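Local coordinates for thioredoxin family protein (Pseudomonas aeruginosa, PDB 1Z6N), which is of unknown function but has a thioredoxin-like fold, can bind magnesium, and may act in thiol-disulfide chemistry, at residues 47-52 against 153-158; 27-32 against 72-77; 5-10 against 97-102; 104-107 against 112-115. All blocks are in the same frame, centred on the assembly; numbering follows the deposited sequence.

Contact 1 (47-52 against 153-158)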
loop_
_atom_site.group_PDB
_atom_site.type_symbol
_atom_site.label_atom_id
_atom_site.label_comp_id
_atom_site.label_asym_id
_atom_site.label_seq_id
_atom_site.Cartn_x
_atom_site.Cartn_y
_atom_site.Cartn_z
ATOM N N GLU A 47 -16.680 -6.956 -3.873
ATOM C CA GLU A 47 -17.416 -6.386 -4.997
ATOM C C GLU A 47 -16.659 -5.229 -5.652
ATOM O O GLU A 47 -16.435 -5.248 -6.864
ATOM C CB GLU A 47 -18.823 -5.951 -4.549
ATOM C CG GLU A 47 -19.534 -4.964 -5.476
ATOM C CD GLU A 47 -19.849 -5.537 -6.857
ATOM O OE1 GLU A 47 -19.943 -4.739 -7.819
ATOM O OE2 GLU A 47 -20.004 -6.776 -6.982
ATOM N N ARG A 48 -16.270 -4.243 -4.838
ATOM C CA ARG A 48 -15.517 -3.064 -5.288
ATOM C C ARG A 48 -14.237 -3.467 -6.024
ATOM O O ARG A 48 -13.887 -2.891 -7.053
ATOM C CB ARG A 48 -15.174 -2.160 -4.093
ATOM C CG ARG A 48 -16.328 -1.318 -3.535
ATOM C CD ARG A 48 -15.959 -0.657 -2.186
ATOM N NE ARG A 48 -15.078 0.513 -2.319
ATOM C CZ ARG A 48 -14.513 1.164 -1.297
ATOM N NH1 ARG A 48 -13.732 2.217 -1.519
ATOM N NH2 ARG A 48 -14.718 0.773 -0.045
ATOM N N LEU A 49 -13.547 -4.464 -5.477
ATOM C CA LEU A 49 -12.312 -4.987 -6.045
ATOM C C LEU A 49 -12.538 -5.681 -7.392
ATOM O O LEU A 49 -11.716 -5.583 -8.304
ATOM C CB LEU A 49 -11.698 -5.958 -5.043
ATOM C CG LEU A 49 -10.221 -6.310 -5.034
ATOM C CD1 LEU A 49 -9.332 -5.072 -4.951
ATOM C CD2 LEU A 49 -10.000 -7.202 -3.834
ATOM N N GLN A 50 -13.667 -6.375 -7.509
ATOM C CA GLN A 50 -14.037 -7.080 -8.731
ATOM C C GLN A 50 -14.324 -6.113 -9.893
ATOM O O GLN A 50 -14.087 -6.449 -11.055
ATOM C CB GLN A 50 -15.261 -7.961 -8.444
ATOM C CG GLN A 50 -15.457 -9.141 -9.381
ATOM C CD GLN A 50 -16.558 -10.083 -8.901
ATOM O OE1 GLN A 50 -16.509 -10.595 -7.777
ATOM N NE2 GLN A 50 -17.551 -10.322 -9.755
ATOM N N ARG A 51 -14.809 -4.912 -9.568
ATOM C CA ARG A 51 -15.175 -3.900 -10.575
ATOM C C ARG A 51 -13.987 -3.208 -11.269
ATOM O O ARG A 51 -14.188 -2.384 -12.165
ATOM C CB ARG A 51 -16.087 -2.821 -9.965
ATOM C CG ARG A 51 -17.454 -3.294 -9.507
ATOM C CD ARG A 51 -18.369 -2.100 -9.241
ATOM N NE ARG A 51 -19.056 -2.210 -7.952
ATOM C CZ ARG A 51 -18.764 -1.480 -6.873
ATOM N NH1 ARG A 51 -19.448 -1.662 -5.748
ATOM N NH2 ARG A 51 -17.804 -0.558 -6.917
ATOM N N ILE A 52 -12.760 -3.522 -10.857
ATOM C CA ILE A 52 -11.580 -2.888 -11.451
ATOM C C ILE A 52 -11.256 -3.547 -12.791
ATOM O O ILE A 52 -10.753 -4.672 -12.832
ATOM C CB ILE A 52 -10.347 -2.933 -10.492
ATOM C CG1 ILE A 52 -10.697 -2.420 -9.081
ATOM C CG2 ILE A 52 -9.138 -2.186 -11.087
ATOM C CD1 ILE A 52 -11.220 -0.986 -8.986
ATOM N N HIS A 153 -9.273 -1.844 5.507
ATOM C CA HIS A 153 -9.383 -0.390 5.302
ATOM C C HIS A 153 -8.284 0.172 4.401
ATOM O O HIS A 153 -8.522 1.162 3.680
ATOM C CB HIS A 153 -9.377 0.361 6.639
ATOM C CG HIS A 153 -10.462 -0.060 7.578
ATOM N ND1 HIS A 153 -10.465 -1.289 8.204
ATOM C CD2 HIS A 153 -11.568 0.588 8.014
ATOM C CE1 HIS A 153 -11.532 -1.383 8.977
ATOM N NE2 HIS A 153 -12.217 -0.256 8.885
ATOM N N ALA A 154 -7.095 -0.434 4.436
ATOM C CA ALA A 154 -6.024 -0.001 3.543
ATOM C C ALA A 154 -6.468 -0.240 2.098
ATOM O O ALA A 154 -6.277 0.619 1.226
ATOM C CB ALA A 154 -4.721 -0.763 3.851
ATOM N N ILE A 155 -7.086 -1.396 1.860
ATOM C CA ILE A 155 -7.608 -1.742 0.543
ATOM C C ILE A 155 -8.724 -0.784 0.136
ATOM O O ILE A 155 -8.726 -0.267 -0.989
ATOM C CB ILE A 155 -8.111 -3.202 0.489
ATOM C CG1 ILE A 155 -6.954 -4.180 0.789
ATOM C CG2 ILE A 155 -8.736 -3.505 -0.869
ATOM C CD1 ILE A 155 -7.415 -5.635 1.013
ATOM N N GLY A 156 -9.668 -0.552 1.055
ATOM C CA GLY A 156 -10.799 0.362 0.807
ATOM C C GLY A 156 -10.342 1.769 0.460
ATOM O O GLY A 156 -10.887 2.392 -0.454
ATOM N N ASP A 157 -9.336 2.270 1.177
ATOM C CA ASP A 157 -8.839 3.621 0.905
ATOM C C ASP A 157 -8.282 3.717 -0.520
ATOM O O ASP A 157 -8.530 4.695 -1.238
ATOM C CB ASP A 157 -7.737 4.034 1.885
ATOM C CG ASP A 157 -8.252 4.383 3.279
ATOM O OD1 ASP A 157 -9.461 4.181 3.589
ATOM O OD2 ASP A 157 -7.402 4.864 4.066
ATOM N N VAL A 158 -7.488 2.722 -0.923
ATOM C CA VAL A 158 -6.900 2.737 -2.269
ATOM C C VAL A 158 -7.993 2.583 -3.326
ATOM O O VAL A 158 -7.969 3.275 -4.349
ATOM C CB VAL A 158 -5.805 1.661 -2.413
ATOM C CG1 VAL A 158 -5.433 1.446 -3.873
ATOM C CG2 VAL A 158 -4.583 2.084 -1.594
#
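Arg48 stretches from the last turn of helix 43-50 to Gly156 on helix 151-164. Its chain bends at chi3 (77°), which turns the guanidinium toward the glycine. NH1 ends 3.0 Å from Gly156 O and meets it obliquely. NH2 comes within 4.0 Å of Gly156 CA. The other end of the group is engaged too: NE forms a salt bridge with Glu163, about two turns further along helix 151-164.

Leu49 and Ile155 make the apolar half of the contact. Leu49 CD1 comes within 4.4 Å of Ile155 CG2, a loose touch. Both side chains also pack on helix 67-82, Leu49 on Leu82 and Ile155 on Ala79.

Past the end of helix 43-50, Arg51 NE donates back to Glu47 OE1 at 2.7 Å. The bond is bent (136° at the hydrogen) and uses the anti lone pair of the carboxylate oxygen, with the acceptor 26° out of the Arg51 guanidinium plane. This salt bridge stays within its own helix end.

The contact combines a loose apolar touch between buried side chains with a charged group that is partly exposed. A cation beside a helix carbonyl, balanced by Glu163, is probably held in place largely by electrostatics.

Contact 2 (27-32 against 72-77)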
loop_
_atom_site.group_PDB
_atom_site.type_symbol
_atom_site.label_atom_id
_atom_site.label_comp_id
_atom_site.label_asym_id
_atom_site.label_seq_id
_atom_site.Cartn_x
_atom_site.Cartn_y
_atom_site.Cartn_z
ATOM N N GLY A 27 7.944 -12.790 9.220
ATOM C CA GLY A 27 6.923 -13.471 10.024
ATOM C C GLY A 27 5.733 -12.561 10.260
ATOM O O GLY A 27 4.575 -12.989 10.135
ATOM N N ALA A 28 6.015 -11.297 10.591
ATOM C CA ALA A 28 4.948 -10.325 10.867
ATOM C C ALA A 28 4.068 -10.157 9.629
ATOM O O ALA A 28 2.842 -10.180 9.705
ATOM C CB ALA A 28 5.535 -8.978 11.311
ATOM N N VAL A 29 4.708 -9.990 8.472
ATOM C CA VAL A 29 3.976 -9.884 7.214
ATOM C C VAL A 29 3.123 -11.133 6.942
ATOM O O VAL A 29 1.953 -11.022 6.580
ATOM C CB VAL A 29 4.927 -9.607 6.025
ATOM C CG1 VAL A 29 4.207 -9.844 4.698
ATOM C CG2 VAL A 29 5.479 -8.193 6.145
ATOM N N ALA A 30 3.718 -12.319 7.107
ATOM C CA ALA A 30 3.006 -13.588 6.910
ATOM C C ALA A 30 1.752 -13.673 7.764
ATOM O O ALA A 30 0.715 -14.172 7.310
ATOM C CB ALA A 30 3.915 -14.758 7.219
ATOM N N ARG A 31 1.854 -13.213 9.007
ATOM C CA ARG A 31 0.732 -13.301 9.943
ATOM C C ARG A 31 -0.355 -12.266 9.654
ATOM O O ARG A 31 -1.538 -12.573 9.780
ATOM C CB ARG A 31 1.217 -13.202 11.382
ATOM C CG ARG A 31 1.959 -14.452 11.822
ATOM C CD ARG A 31 2.330 -14.417 13.291
ATOM N NE ARG A 31 3.164 -13.255 13.607
ATOM C CZ ARG A 31 4.494 -13.243 13.571
ATOM N NH1 ARG A 31 5.182 -14.319 13.206
ATOM N NH2 ARG A 31 5.138 -12.128 13.897
ATOM N N PHE A 32 0.020 -11.048 9.256
ATOM C CA PHE A 32 -1.007 -10.087 8.843
ATOM C C PHE A 32 -1.729 -10.627 7.613
ATOM O O PHE A 32 -2.953 -10.526 7.500
ATOM C CB PHE A 32 -0.431 -8.684 8.558
ATOM C CG PHE A 32 0.050 -7.957 9.785
ATOM C CD1 PHE A 32 -0.815 -7.736 10.873
ATOM C CD2 PHE A 32 1.355 -7.481 9.857
ATOM C CE1 PHE A 32 -0.349 -7.068 12.018
ATOM C CE2 PHE A 32 1.825 -6.811 10.988
ATOM C CZ PHE A 32 0.967 -6.601 12.073
ATOM N N ASN A 72 0.165 -2.492 6.103
ATOM C CA ASN A 72 -0.637 -2.040 4.983
ATOM C C ASN A 72 -0.215 -2.637 3.662
ATOM O O ASN A 72 -1.041 -2.808 2.772
ATOM C CB ASN A 72 -0.668 -0.521 4.929
ATOM C CG ASN A 72 -1.274 0.069 6.174
ATOM O OD1 ASN A 72 -2.449 -0.154 6.469
ATOM N ND2 ASN A 72 -0.459 0.795 6.938
ATOM N N LEU A 73 1.070 -2.965 3.526
ATOM C CA LEU A 73 1.501 -3.586 2.286
ATOM C C LEU A 73 1.095 -5.059 2.214
ATOM O O LEU A 73 0.808 -5.544 1.120
ATOM C CB LEU A 73 2.995 -3.379 2.037
ATOM C CG LEU A 73 3.387 -1.899 1.942
ATOM C CD1 LEU A 73 4.897 -1.781 1.645
ATOM C CD2 LEU A 73 2.564 -1.163 0.883
ATOM N N ALA A 74 1.018 -5.745 3.359
ATOM C CA ALA A 74 0.419 -7.094 3.341
ATOM C C ALA A 74 -1.014 -7.021 2.789
ATOM O O ALA A 74 -1.438 -7.870 1.996
ATOM C CB ALA A 74 0.440 -7.729 4.730
ATOM N N ALA A 75 -1.754 -5.996 3.208
ATOM C CA ALA A 75 -3.150 -5.836 2.753
ATOM C C ALA A 75 -3.218 -5.510 1.262
ATOM O O ALA A 75 -4.020 -6.103 0.526
ATOM C CB ALA A 75 -3.872 -4.769 3.582
ATOM N N LEU A 76 -2.392 -4.565 0.817
ATOM C CA LEU A 76 -2.409 -4.157 -0.585
ATOM C C LEU A 76 -1.900 -5.277 -1.504
ATOM O O LEU A 76 -2.402 -5.443 -2.612
ATOM C CB LEU A 76 -1.662 -2.832 -0.802
ATOM C CG LEU A 76 -2.325 -1.618 -0.123
ATOM C CD1 LEU A 76 -1.482 -0.375 -0.355
ATOM C CD2 LEU A 76 -3.767 -1.396 -0.623
ATOM N N ASP A 77 -0.943 -6.062 -1.029
ATOM C CA ASP A 77 -0.522 -7.241 -1.781
ATOM C C ASP A 77 -1.644 -8.270 -1.909
ATOM O O ASP A 77 -1.834 -8.881 -2.974
ATOM C CB ASP A 77 0.705 -7.877 -1.144
ATOM C CG ASP A 77 1.064 -9.199 -1.799
ATOM O OD1 ASP A 77 1.552 -9.163 -2.954
ATOM O OD2 ASP A 77 0.838 -10.256 -1.165
#
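Val29 and Ala74 bring two helix backbones close together, with 6.0 Å between Val29 CA and Ala74 CA. Helices 23-39 and 67-82 run steeply across each other here. Both segments are regular helix, with bonds such as Phe32 N to Ala28 O and Leu76 N to Asn72 O inside each of them. Across the two segments the helices meet through apolar and van der Waals contact.

Ala74 is the centre of it. Its CB points at the other helix and fits between Val29 and Phe32, which lie one turn apart. Ala74 CB is 4.0 Å from Phe32 CB. It also approaches the backbone, at 4.1 Å from Val29 O. The methyl is short, which suits so close a crossing. Val29 adds one branch: its CG1 is anti to the backbone N (chi1 166°) and stands 4.3 Å from Ala74 CB. Phe32 touches with the root of its side chain. Its CB faces Ala74, while the ring swings off from the crossing and packs on Ile71 of the same partner helix.

The surroundings close the contact on several sides. Val29 also packs on Phe14 of helix 14-19, on Met64 and on Gln70. Leu73 meets Phe14 and Phe17. Further round helix 67-82, Ala75 and Leu76 pack on helix 151-164 through Leu151, Ala154 and Val158. Helix 67-82 begins at a CxxC sequence, Cys66 and Cys69, consistent with the thioredoxin-type site; helix 23-39 covers its flank.

Contact 3 (5-10 against 97-102)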
loop_
_atom_site.group_PDB
_atom_site.type_symbol
_atom_site.label_atom_id
_atom_site.label_comp_id
_atom_site.label_asym_id
_atom_site.label_seq_id
_atom_site.Cartn_x
_atom_site.Cartn_y
_atom_site.Cartn_z
ATOM N N ALA A 5 7.137 6.256 -14.219
ATOM C CA ALA A 5 7.383 5.001 -14.954
ATOM C C ALA A 5 8.769 4.456 -14.640
ATOM O O ALA A 5 8.919 3.264 -14.393
ATOM C CB ALA A 5 7.197 5.212 -16.458
ATOM N N GLU A 6 9.764 5.341 -14.612
ATOM C CA GLU A 6 11.139 4.947 -14.294
ATOM C C GLU A 6 11.263 4.415 -12.863
ATOM O O GLU A 6 11.923 3.393 -12.614
ATOM C CB GLU A 6 12.109 6.118 -14.526
ATOM C CG GLU A 6 12.302 6.403 -16.008
ATOM C CD GLU A 6 13.109 7.648 -16.303
ATOM O OE1 GLU A 6 13.129 8.597 -15.486
ATOM O OE2 GLU A 6 13.723 7.687 -17.396
ATOM N N LEU A 7 10.616 5.096 -11.920
ATOM C CA LEU A 7 10.634 4.648 -10.529
ATOM C C LEU A 7 9.881 3.346 -10.356
ATOM O O LEU A 7 10.355 2.426 -9.680
ATOM C CB LEU A 7 10.001 5.703 -9.615
ATOM C CG LEU A 7 10.804 7.009 -9.534
ATOM C CD1 LEU A 7 10.007 8.084 -8.810
ATOM C CD2 LEU A 7 12.148 6.756 -8.810
ATOM N N PHE A 8 8.706 3.241 -10.973
ATOM C CA PHE A 8 7.965 1.970 -10.906
ATOM C C PHE A 8 8.776 0.784 -11.452
ATOM O O PHE A 8 8.793 -0.325 -10.877
ATOM C CB PHE A 8 6.617 2.098 -11.635
ATOM C CG PHE A 8 5.680 0.952 -11.366
ATOM C CD1 PHE A 8 4.824 0.980 -10.266
ATOM C CD2 PHE A 8 5.660 -0.159 -12.204
ATOM C CE1 PHE A 8 3.972 -0.082 -9.989
ATOM C CE2 PHE A 8 4.792 -1.218 -11.935
ATOM C CZ PHE A 8 3.957 -1.178 -10.821
ATOM N N ASP A 9 9.487 1.047 -12.543
ATOM C CA ASP A 9 10.286 0.015 -13.207
ATOM C C ASP A 9 11.410 -0.520 -12.303
ATOM O O ASP A 9 11.772 -1.702 -12.404
ATOM C CB ASP A 9 10.850 0.567 -14.504
ATOM C CG ASP A 9 11.590 -0.469 -15.287
ATOM O OD1 ASP A 9 10.931 -1.417 -15.782
ATOM O OD2 ASP A 9 12.835 -0.342 -15.400
ATOM N N ILE A 10 11.970 0.322 -11.428
ATOM C CA ILE A 10 13.051 -0.148 -10.547
ATOM C C ILE A 10 12.563 -0.597 -9.160
ATOM O O ILE A 10 13.325 -1.165 -8.372
ATOM C CB ILE A 10 14.223 0.867 -10.399
ATOM C CG1 ILE A 10 13.746 2.176 -9.743
ATOM C CG2 ILE A 10 14.919 1.086 -11.755
ATOM C CD1 ILE A 10 14.872 2.944 -9.074
ATOM N N GLU A 97 12.675 10.115 -0.495
ATOM C CA GLU A 97 13.198 11.389 0.031
ATOM C C GLU A 97 13.947 12.148 -1.052
ATOM O O GLU A 97 13.805 13.377 -1.179
ATOM C CB GLU A 97 14.114 11.154 1.234
ATOM C CG GLU A 97 13.352 10.686 2.452
ATOM C CD GLU A 97 14.244 10.181 3.579
ATOM O OE1 GLU A 97 15.412 9.819 3.320
ATOM O OE2 GLU A 97 13.761 10.142 4.726
ATOM N N ASP A 98 14.739 11.417 -1.832
ATOM C CA ASP A 98 15.560 12.056 -2.856
ATOM C C ASP A 98 14.752 12.524 -4.054
ATOM O O ASP A 98 15.053 13.599 -4.601
ATOM C CB ASP A 98 16.678 11.112 -3.306
ATOM C CG ASP A 98 17.591 11.744 -4.339
ATOM O OD1 ASP A 98 18.315 12.679 -3.966
ATOM O OD2 ASP A 98 17.574 11.277 -5.495
ATOM N N ASP A 99 13.732 11.764 -4.457
ATOM C CA ASP A 99 13.091 12.033 -5.748
ATOM C C ASP A 99 11.588 12.255 -5.735
ATOM O O ASP A 99 11.020 12.564 -6.790
ATOM C CB ASP A 99 13.425 10.953 -6.764
ATOM C CG ASP A 99 13.891 11.526 -8.088
ATOM O OD1 ASP A 99 13.972 12.778 -8.260
ATOM O OD2 ASP A 99 14.211 10.694 -8.949
ATOM N N LEU A 100 10.943 12.113 -4.577
ATOM C CA LEU A 100 9.497 12.330 -4.509
ATOM C C LEU A 100 9.081 13.463 -3.580
ATOM O O LEU A 100 8.014 14.052 -3.769
ATOM C CB LEU A 100 8.770 11.049 -4.078
ATOM C CG LEU A 100 8.754 9.915 -5.097
ATOM C CD1 LEU A 100 8.124 8.677 -4.485
ATOM C CD2 LEU A 100 8.010 10.363 -6.381
ATOM N N ARG A 101 9.889 13.752 -2.561
ATOM C CA ARG A 101 9.429 14.656 -1.499
ATOM C C ARG A 101 9.013 16.025 -2.039
ATOM O O ARG A 101 7.909 16.499 -1.766
ATOM C CB ARG A 101 10.477 14.765 -0.383
ATOM C CG ARG A 101 9.888 15.236 0.948
ATOM C CD ARG A 101 10.982 15.727 1.881
ATOM N NE ARG A 101 11.566 16.961 1.377
ATOM C CZ ARG A 101 12.700 17.500 1.806
ATOM N NH1 ARG A 101 13.418 16.888 2.749
ATOM N NH2 ARG A 101 13.119 18.650 1.273
ATOM N N GLN A 102 9.877 16.639 -2.831
ATOM C CA GLN A 102 9.593 17.990 -3.331
ATOM C C GLN A 102 8.503 17.964 -4.395
ATOM O O GLN A 102 7.635 18.833 -4.430
ATOM C CB GLN A 102 10.865 18.662 -3.831
ATOM C CG GLN A 102 11.849 19.033 -2.708
ATOM C CD GLN A 102 11.522 20.363 -2.028
ATOM O OE1 GLN A 102 12.353 21.270 -1.989
ATOM N NE2 GLN A 102 10.314 20.476 -1.476
#
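Leu7 lays its isobutyl end alongside that of Leu100, and the two side chains slide past each other in opposite directions. In this alpha-beta-alpha sandwich of thioredoxin type, the contact joins the N-terminal helix 4-10 to the end of helix 93-99. The nearest approach is Leu7 CD1 to Leu100 CD2, 3.9 Å. The backbones stay well apart, at 9.1 Å between Leu7 CA and Asp99 CA, and the side chains span the gap.

Leu7 points at the other segment. Its CG sits beside the backbone N and opposite the carbonyl carbon (chi1 -66°), and chi2 then extends the chain outward. Leu100 leaves its backbone at a slant, yet its methyls come nearer than its CB does. Both leucines are buried. Leu7 also rests on Leu59 of the inner strand 56-61, and Leu100 on Ile91 of strand 86-91. The pair thus lies between these helices and one face of the sheet. Phe8, next in the chain, packs on the same two strands through Arg57, Glu87 and Ala89.

The second branch of Leu7 comes near a polar group. Asp99 has an unusual first torsion, chi1 -131°, which carries its carboxylate toward helix 4-10. There OD2 accepts a hydrogen bond from the backbone N of Ala2, which ties the start of the chain to this helix end. Beside that bonded oxygen lies a methyl: Leu7 CD2 is 4.4 Å from Asp99 OD2.

Contact 4 (104-107 against 112-115)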
loop_
_atom_site.group_PDB
_atom_site.type_symbol
_atom_site.label_atom_id
_atom_site.label_comp_id
_atom_site.label_asym_id
_atom_site.label_seq_id
_atom_site.Cartn_x
_atom_site.Cartn_y
_atom_site.Cartn_z
ATOM N N LEU A 104 6.000 16.050 -4.512
ATOM C CA LEU A 104 4.726 15.833 -3.842
ATOM C C LEU A 104 4.441 16.882 -2.782
ATOM O O LEU A 104 3.422 16.779 -2.095
ATOM C CB LEU A 104 4.723 14.449 -3.167
ATOM C CG LEU A 104 4.849 13.252 -4.119
ATOM C CD1 LEU A 104 5.104 11.961 -3.337
ATOM C CD2 LEU A 104 3.621 13.088 -5.044
ATOM N N ALA A 105 5.341 17.862 -2.635
ATOM C CA ALA A 105 5.200 18.910 -1.603
ATOM C C ALA A 105 4.999 18.313 -0.202
ATOM O O ALA A 105 4.123 18.747 0.564
ATOM C CB ALA A 105 4.060 19.883 -1.955
ATOM N N LEU A 106 5.843 17.336 0.121
ATOM C CA LEU A 106 5.854 16.737 1.462
ATOM C C LEU A 106 6.979 17.318 2.306
ATOM O O LEU A 106 8.035 17.622 1.784
ATOM C CB LEU A 106 5.996 15.216 1.352
ATOM C CG LEU A 106 4.766 14.531 0.764
ATOM C CD1 LEU A 106 5.115 13.107 0.367
ATOM C CD2 LEU A 106 3.589 14.540 1.743
ATOM N N GLU A 107 6.737 17.480 3.606
ATOM C CA GLU A 107 7.770 17.955 4.534
ATOM C C GLU A 107 8.824 16.870 4.795
ATOM O O GLU A 107 9.999 17.169 4.999
ATOM C CB GLU A 107 7.151 18.389 5.871
ATOM C CG GLU A 107 6.279 19.644 5.819
ATOM C CD GLU A 107 5.907 20.147 7.211
ATOM O OE1 GLU A 107 4.782 20.670 7.383
ATOM O OE2 GLU A 107 6.742 20.021 8.138
ATOM N N PRO A 112 4.314 3.582 4.963
ATOM C CA PRO A 112 4.416 3.504 3.500
ATOM C C PRO A 112 3.753 4.692 2.828
ATOM O O PRO A 112 2.684 5.140 3.263
ATOM C CB PRO A 112 3.613 2.245 3.169
ATOM C CG PRO A 112 2.616 2.134 4.262
ATOM C CD PRO A 112 3.325 2.621 5.495
ATOM N N LEU A 113 4.394 5.189 1.777
ATOM C CA LEU A 113 3.800 6.181 0.905
ATOM C C LEU A 113 3.359 5.435 -0.348
ATOM O O LEU A 113 4.193 4.835 -1.028
ATOM C CB LEU A 113 4.838 7.260 0.561
ATOM C CG LEU A 113 4.461 8.257 -0.540
ATOM C CD1 LEU A 113 3.249 9.084 -0.109
ATOM C CD2 LEU A 113 5.651 9.175 -0.887
ATOM N N VAL A 114 2.058 5.464 -0.634
ATOM C CA VAL A 114 1.509 4.722 -1.744
ATOM C C VAL A 114 0.909 5.705 -2.746
ATOM O O VAL A 114 -0.072 6.384 -2.445
ATOM C CB VAL A 114 0.424 3.722 -1.282
ATOM C CG1 VAL A 114 -0.127 2.952 -2.461
ATOM C CG2 VAL A 114 0.994 2.734 -0.237
ATOM N N LEU A 115 1.506 5.762 -3.931
ATOM C CA LEU A 115 0.990 6.616 -5.001
ATOM C C LEU A 115 0.165 5.764 -5.953
ATOM O O LEU A 115 0.660 4.766 -6.480
ATOM C CB LEU A 115 2.155 7.289 -5.734
ATOM C CG LEU A 115 3.113 8.102 -4.846
ATOM C CD1 LEU A 115 4.188 8.717 -5.744
ATOM C CD2 LEU A 115 2.377 9.198 -4.078
#
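Leu104 reaches from the loop after helix 93-99 to meet Leu113 and Leu115 on strand 113-117. This strand belongs to the mixed sheet of the thioredoxin-like fold. Leu113 and Leu115, two apart on the strand, both point toward the loop.

The apolar contacts are tip to tip. Leu104 CD1 touches both strand leucines, 3.8 Å from Leu113 CD2 and 4.0 Å from Leu115 CD2. Its other methyl helps as well, with Leu104 CD2 at 4.2 Å from Leu115 CD2. The strand leucines differ in shape. In Leu113 CG stands opposite the backbone N (chi1 170°), whereas in Leu115 it stands opposite the carbonyl carbon (chi1 -56°). The two CD2 methyls thereby both turn to Leu104. Tyr4 of helix 4-10 packs on Leu104 and Leu115.

The polar links run to other strands. Leu113 and Leu115 bond through their backbones to Ala61 and Leu59, and Leu104 O accepts a hydrogen bond from Arg126 NH2. Just before the strand, Pro112 follows a cis peptide and touches Cys69, as the cis-proline of thioredoxins lies beside the CxxC site.

Leu106 completes the cluster at its partly exposed edge, where its CD1 comes to 4.2 Å from Leu113 CD2.

Overall arrangement
Contacts 1 and 2 join helices on one side of the sheet; contacts 3 and 4 lie on the other, contact 4 against the sheet itself. Contacts 1 and 2, with centres 16 Å apart, touch where Ile155 CD1 meets Ala75 O at 3.5 Å. Contacts 3 and 4, with centres 10 Å apart, are linked by a probable hydrogen bond from Leu106 N to Arg101 O, 2.9 Å. Strand 113-117 joins contacts 2 and 4: Leu76 CD1 packs on Val114 CG2 at 4.0 Å. The side chain of Asp13, which binds magnesium though not in this chain, is about 12 Å from that of Val29. Contacts 1 and 3, across the chain's centre, have nearest atoms about 11 Å apart.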